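Local coordinates for UPF0098 protein YbcL (Escherichia coli, PDB 1FUX) that is of unknown function but, as a periplasmic homologue of the Raf kinase inhibitor protein, may bind anionic, phosphate-bearing ligands as its PEBP relatives do, at residues G60-P72 and A94-G108. Sequence-based numbering, arbitrary orientation.
Sequences GSGWWHWTVVNIP and AVQGRNDFGYAGFGG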
loop_
_atom_site.group_PDB
_atom_site.type_symbol
_atom_site.label_atom_id
_atom_site.label_comp_id
_atom_site.label_asym_id
_atom_site.label_seq_id
_atom_site.Cartn_x
_atom_site.Cartn_y
_atom_site.Cartn_z
ATOM N N GLY A 60 4.230 7.504 2.267
ATOM C CA GLY A 60 5.194 7.003 1.288
ATOM C C GLY A 60 4.541 6.225 0.153
ATOM O O GLY A 60 5.206 5.985 -0.874
ATOM N N SER A 61 3.282 5.822 0.292
ATOM C CA SER A 61 2.600 5.050 -0.753
ATOM C C SER A 61 1.114 5.437 -0.846
ATOM O O SER A 61 0.383 4.678 -1.496
ATOM C CB SER A 61 2.602 3.540 -0.456
ATOM O OG SER A 61 2.039 3.208 0.821
ATOM N N GLY A 62 0.763 6.603 -0.350
ATOM C CA GLY A 62 -0.632 7.075 -0.357
ATOM C C GLY A 62 -1.462 6.141 0.539
ATOM O O GLY A 62 -0.908 5.561 1.479
ATOM N N TRP A 63 -2.731 5.959 0.214
ATOM C CA TRP A 63 -3.625 5.141 1.041
ATOM C C TRP A 63 -4.719 4.565 0.155
ATOM O O TRP A 63 -5.418 5.281 -0.547
ATOM C CB TRP A 63 -4.230 6.001 2.151
ATOM C CG TRP A 63 -4.842 5.139 3.246
ATOM C CD1 TRP A 63 -6.110 4.646 3.288
ATOM C CD2 TRP A 63 -4.168 4.684 4.422
ATOM N NE1 TRP A 63 -6.280 3.877 4.430
ATOM C CE2 TRP A 63 -5.108 3.935 5.160
ATOM C CE3 TRP A 63 -2.883 4.880 4.941
ATOM C CZ2 TRP A 63 -4.809 3.354 6.400
ATOM C CZ3 TRP A 63 -2.587 4.295 6.170
ATOM C CH2 TRP A 63 -3.530 3.547 6.882
ATOM N N TRP A 64 -4.810 3.240 0.197
ATOM C CA TRP A 64 -5.912 2.579 -0.543
ATOM C C TRP A 64 -7.137 2.549 0.351
ATOM O O TRP A 64 -7.136 1.934 1.404
ATOM C CB TRP A 64 -5.517 1.145 -0.897
ATOM C CG TRP A 64 -4.456 1.066 -1.956
ATOM C CD1 TRP A 64 -3.123 0.770 -1.827
ATOM C CD2 TRP A 64 -4.680 1.276 -3.365
ATOM N NE1 TRP A 64 -2.525 0.810 -3.064
ATOM C CE2 TRP A 64 -3.453 1.096 -4.025
ATOM C CE3 TRP A 64 -5.809 1.615 -4.128
ATOM C CZ2 TRP A 64 -3.297 1.251 -5.403
ATOM C CZ3 TRP A 64 -5.657 1.730 -5.504
ATOM C CH2 TRP A 64 -4.429 1.550 -6.150
ATOM N N HIS A 65 -8.225 3.232 0.010
ATOM C CA HIS A 65 -9.433 3.265 0.830
ATOM C C HIS A 65 -10.434 2.196 0.425
ATOM O O HIS A 65 -11.285 1.793 1.242
ATOM C CB HIS A 65 -10.080 4.666 0.614
ATOM C CG HIS A 65 -9.366 5.705 1.445
ATOM N ND1 HIS A 65 -9.739 6.069 2.720
ATOM C CD2 HIS A 65 -8.292 6.475 1.129
ATOM C CE1 HIS A 65 -8.905 7.009 3.175
ATOM N NE2 HIS A 65 -7.987 7.263 2.208
ATOM N N TRP A 66 -10.394 1.746 -0.827
ATOM C CA TRP A 66 -11.352 0.693 -1.226
ATOM C C TRP A 66 -10.915 0.036 -2.512
ATOM O O TRP A 66 -10.422 0.767 -3.394
ATOM C CB TRP A 66 -12.680 1.430 -1.562
ATOM C CG TRP A 66 -13.873 0.520 -1.711
ATOM C CD1 TRP A 66 -14.059 -0.740 -1.198
ATOM C CD2 TRP A 66 -15.126 0.905 -2.323
ATOM N NE1 TRP A 66 -15.350 -1.157 -1.485
ATOM C CE2 TRP A 66 -16.003 -0.169 -2.182
ATOM C CE3 TRP A 66 -15.547 2.052 -3.001
ATOM C CZ2 TRP A 66 -17.316 -0.189 -2.715
ATOM C CZ3 TRP A 66 -16.869 2.072 -3.511
ATOM C CH2 TRP A 66 -17.744 0.957 -3.354
ATOM N N THR A 67 -11.134 -1.243 -2.723
ATOM C CA THR A 67 -10.917 -1.843 -4.035
ATOM C C THR A 67 -12.104 -2.818 -4.199
ATOM O O THR A 67 -12.308 -3.649 -3.311
ATOM C CB THR A 67 -9.602 -2.641 -4.250
ATOM O OG1 THR A 67 -9.548 -3.732 -3.335
ATOM C CG2 THR A 67 -8.367 -1.772 -4.025
ATOM N N VAL A 68 -12.751 -2.771 -5.354
ATOM C CA VAL A 68 -13.821 -3.721 -5.636
ATOM C C VAL A 68 -13.595 -4.173 -7.107
ATOM O O VAL A 68 -13.428 -3.266 -7.909
ATOM C CB VAL A 68 -15.245 -3.143 -5.810
ATOM C CG1 VAL A 68 -16.270 -4.293 -5.893
ATOM C CG2 VAL A 68 -15.597 -2.165 -4.754
ATOM N N VAL A 69 -13.559 -5.472 -7.331
ATOM C CA VAL A 69 -13.300 -5.870 -8.720
ATOM C C VAL A 69 -14.329 -6.939 -9.068
ATOM O O VAL A 69 -15.122 -7.373 -8.216
ATOM C CB VAL A 69 -11.887 -6.397 -8.968
ATOM C CG1 VAL A 69 -10.781 -5.407 -8.547
ATOM C CG2 VAL A 69 -11.626 -7.688 -8.215
ATOM N N ASN A 70 -14.248 -7.366 -10.345
ATOM C CA ASN A 70 -15.130 -8.440 -10.822
ATOM C C ASN A 70 -16.590 -8.000 -10.773
ATOM O O ASN A 70 -17.515 -8.821 -10.623
ATOM C CB ASN A 70 -14.855 -9.762 -10.134
ATOM C CG ASN A 70 -13.447 -10.345 -10.291
ATOM O OD1 ASN A 70 -12.710 -9.903 -11.154
ATOM N ND2 ASN A 70 -13.054 -11.320 -9.488
ATOM N N ILE A 71 -16.809 -6.718 -11.013
ATOM C CA ILE A 71 -18.165 -6.222 -11.185
ATOM C C ILE A 71 -18.564 -6.716 -12.591
ATOM O O ILE A 71 -17.894 -6.418 -13.584
ATOM C CB ILE A 71 -18.292 -4.734 -11.010
ATOM C CG1 ILE A 71 -17.867 -4.301 -9.575
ATOM C CG2 ILE A 71 -19.745 -4.339 -11.253
ATOM C CD1 ILE A 71 -17.564 -2.811 -9.526
ATOM N N PRO A 72 -19.628 -7.504 -12.659
ATOM C CA PRO A 72 -20.083 -8.017 -13.953
ATOM C C PRO A 72 -20.273 -6.899 -14.945
ATOM O O PRO A 72 -20.732 -5.779 -14.720
ATOM C CB PRO A 72 -21.386 -8.758 -13.657
ATOM C CG PRO A 72 -21.379 -9.003 -12.202
ATOM C CD PRO A 72 -20.464 -7.975 -11.549
ATOM N N ALA A 94 -19.003 -9.683 -7.443
ATOM C CA ALA A 94 -17.894 -8.739 -7.184
ATOM C C ALA A 94 -17.196 -9.185 -5.930
ATOM O O ALA A 94 -17.705 -10.022 -5.167
ATOM C CB ALA A 94 -18.405 -7.307 -7.196
ATOM N N VAL A 95 -15.945 -8.764 -5.764
ATOM C CA VAL A 95 -15.106 -9.159 -4.654
ATOM C C VAL A 95 -14.339 -7.902 -4.201
ATOM O O VAL A 95 -14.028 -7.099 -5.083
ATOM C CB VAL A 95 -14.120 -10.291 -4.980
ATOM C CG1 VAL A 95 -13.161 -10.505 -3.799
ATOM C CG2 VAL A 95 -14.848 -11.641 -5.094
ATOM N N GLN A 96 -14.136 -7.753 -2.895
ATOM C CA GLN A 96 -13.419 -6.570 -2.403
ATOM C C GLN A 96 -12.026 -7.008 -1.930
ATOM O O GLN A 96 -11.899 -8.080 -1.314
ATOM C CB GLN A 96 -14.170 -5.942 -1.198
ATOM C CG GLN A 96 -15.653 -5.652 -1.557
ATOM C CD GLN A 96 -16.355 -4.862 -0.437
ATOM O OE1 GLN A 96 -16.294 -3.641 -0.433
ATOM N NE2 GLN A 96 -17.062 -5.510 0.486
ATOM N N GLY A 97 -11.011 -6.215 -2.276
ATOM C CA GLY A 97 -9.641 -6.495 -1.905
ATOM C C GLY A 97 -9.396 -5.821 -0.531
ATOM O O GLY A 97 -10.275 -5.132 -0.023
ATOM N N ARG A 98 -8.206 -6.017 0.024
ATOM C CA ARG A 98 -7.944 -5.407 1.334
ATOM C C ARG A 98 -7.544 -3.946 1.251
ATOM O O ARG A 98 -6.714 -3.604 0.405
ATOM C CB ARG A 98 -6.757 -6.252 1.863
ATOM C CG ARG A 98 -6.559 -6.047 3.369
ATOM C CD ARG A 98 -5.285 -6.810 3.696
ATOM N NE ARG A 98 -5.097 -6.949 5.114
ATOM C CZ ARG A 98 -4.302 -6.320 5.942
ATOM N NH1 ARG A 98 -4.481 -6.826 7.171
ATOM N NH2 ARG A 98 -3.423 -5.363 5.687
ATOM N N ASN A 99 -8.088 -3.053 2.034
ATOM C CA ASN A 99 -7.715 -1.644 2.056
ATOM C C ASN A 99 -6.531 -1.418 3.017
ATOM O O ASN A 99 -6.104 -2.390 3.679
ATOM C CB ASN A 99 -8.950 -0.789 2.352
ATOM C CG ASN A 99 -9.431 -0.933 3.769
ATOM O OD1 ASN A 99 -8.701 -1.284 4.703
ATOM N ND2 ASN A 99 -10.742 -0.735 4.029
ATOM N N ASP A 100 -5.999 -0.206 3.109
ATOM C CA ASP A 100 -4.823 0.060 3.947
ATOM C C ASP A 100 -5.172 0.097 5.396
ATOM O O ASP A 100 -4.313 -0.070 6.280
ATOM C CB ASP A 100 -4.057 1.305 3.468
ATOM C CG ASP A 100 -3.198 0.992 2.246
ATOM O OD1 ASP A 100 -2.869 -0.210 2.051
ATOM O OD2 ASP A 100 -2.872 1.938 1.493
ATOM N N PHE A 101 -6.479 0.213 5.738
ATOM C CA PHE A 101 -6.897 0.093 7.114
ATOM C C PHE A 101 -6.810 -1.351 7.572
ATOM O O PHE A 101 -6.955 -1.606 8.792
ATOM C CB PHE A 101 -8.368 0.521 7.312
ATOM C CG PHE A 101 -8.588 1.957 6.928
ATOM C CD1 PHE A 101 -9.199 2.285 5.735
ATOM C CD2 PHE A 101 -8.196 2.968 7.813
ATOM C CE1 PHE A 101 -9.415 3.639 5.437
ATOM C CE2 PHE A 101 -8.421 4.312 7.535
ATOM C CZ PHE A 101 -9.041 4.632 6.331
ATOM N N GLY A 102 -6.775 -2.319 6.678
ATOM C CA GLY A 102 -6.627 -3.714 7.032
ATOM C C GLY A 102 -7.873 -4.564 6.857
ATOM O O GLY A 102 -7.869 -5.628 7.473
ATOM N N TYR A 103 -8.881 -4.088 6.129
ATOM C CA TYR A 103 -10.058 -4.920 5.891
ATOM C C TYR A 103 -10.532 -4.830 4.445
ATOM O O TYR A 103 -10.217 -3.875 3.727
ATOM C CB TYR A 103 -11.216 -4.666 6.852
ATOM C CG TYR A 103 -11.772 -3.266 6.826
ATOM C CD1 TYR A 103 -12.866 -3.049 5.989
ATOM C CD2 TYR A 103 -11.296 -2.209 7.583
ATOM C CE1 TYR A 103 -13.452 -1.796 5.938
ATOM C CE2 TYR A 103 -11.883 -0.954 7.566
ATOM C CZ TYR A 103 -12.964 -0.778 6.703
ATOM O OH TYR A 103 -13.571 0.470 6.607
ATOM N N ALA A 104 -11.335 -5.839 4.063
ATOM C CA ALA A 104 -11.887 -5.895 2.716
ATOM C C ALA A 104 -13.248 -5.172 2.660
ATOM O O ALA A 104 -14.284 -5.778 2.877
ATOM C CB ALA A 104 -12.053 -7.376 2.363
ATOM N N GLY A 105 -13.226 -3.907 2.317
ATOM C CA GLY A 105 -14.467 -3.096 2.356
ATOM C C GLY A 105 -14.001 -1.659 2.222
ATOM O O GLY A 105 -12.779 -1.367 2.095
ATOM N N PHE A 106 -14.930 -0.752 2.066
ATOM C CA PHE A 106 -14.657 0.670 1.948
ATOM C C PHE A 106 -14.311 1.226 3.308
ATOM O O PHE A 106 -14.941 0.958 4.310
ATOM C CB PHE A 106 -15.949 1.427 1.524
ATOM C CG PHE A 106 -15.834 2.926 1.577
ATOM C CD1 PHE A 106 -15.210 3.592 0.494
ATOM C CD2 PHE A 106 -16.334 3.656 2.640
ATOM C CE1 PHE A 106 -15.144 4.980 0.482
ATOM C CE2 PHE A 106 -16.260 5.027 2.630
ATOM C CZ PHE A 106 -15.671 5.692 1.550
ATOM N N GLY A 107 -13.247 2.031 3.323
ATOM C CA GLY A 107 -12.879 2.757 4.549
ATOM C C GLY A 107 -12.796 4.236 4.152
ATOM O O GLY A 107 -12.176 4.574 3.133
ATOM N N GLY A 108 -13.506 5.115 4.878
ATOM C CA GLY A 108 -13.597 6.512 4.462
ATOM C C GLY A 108 -12.399 7.387 4.754
ATOM O O GLY A 108 -11.320 6.903 5.054
HETATM O O HOH W 1 -0.857 2.527 0.029
HETATM O O HOH W 2 -7.024 -4.222 -2.317
HETATM O O HOH W 3 -11.452 -2.706 -0.380
#
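Trp63 and Phe101 meet edge to face, the indole presenting NE1 to the phenyl ring, 3.3 Å from Phe101 CE1, with the two planes 63° apart. Asp100 CB lies over one face of the same indole, 3.3 Å from Trp63 CE2, a CH-pi contact. With Trp63 CG anti to the backbone N (chi1 -164°), the indole lies flat beneath this methylene and also reaches His65, closing an aromatic cluster of Trp63, His65 and Phe101. With Trp63 replaced by an alanine, the methylene of Asp100 would probably lose the ring beneath it, and a gap would open on the Phe101 face that NE1 now meets. The carboxylate of Asp100 grips the strand: OD2 takes the N-H of Trp64 from above the carboxylate plane (2.7 Å from Trp64 N), and a water joins OD2 to Ser61 O. Asp100 N in turn donates to Trp64 O.

Farther along, the ring of His65 aims ND1, within its plane, at Gly107 O (2.9 Å). Phe106 CB sits over the five-membered ring of Trp66, at whose edge NE1 makes a nearly straight, in-plane bond to Gln96 OE1 (2.9 Å). Regular antiparallel pairing takes over at Val69 and Val95, bonded in both directions.

Around this, Asn99 OD1 receives Tyr103 N (3.2 Å), bracing the type I turn from Asn99 to Gly102, while Phe22 stacks on Phe101. Asp100 O bonds Ser139 OG of the second subunit. Within the chain, strand 95-96 is an outermost strand of the five-stranded antiparallel sheet, and the loop that follows, through Gly108, folds against strand 63-72, whose classic beta bulge at His65 and Trp66 faces Val52, within the PEBP fold.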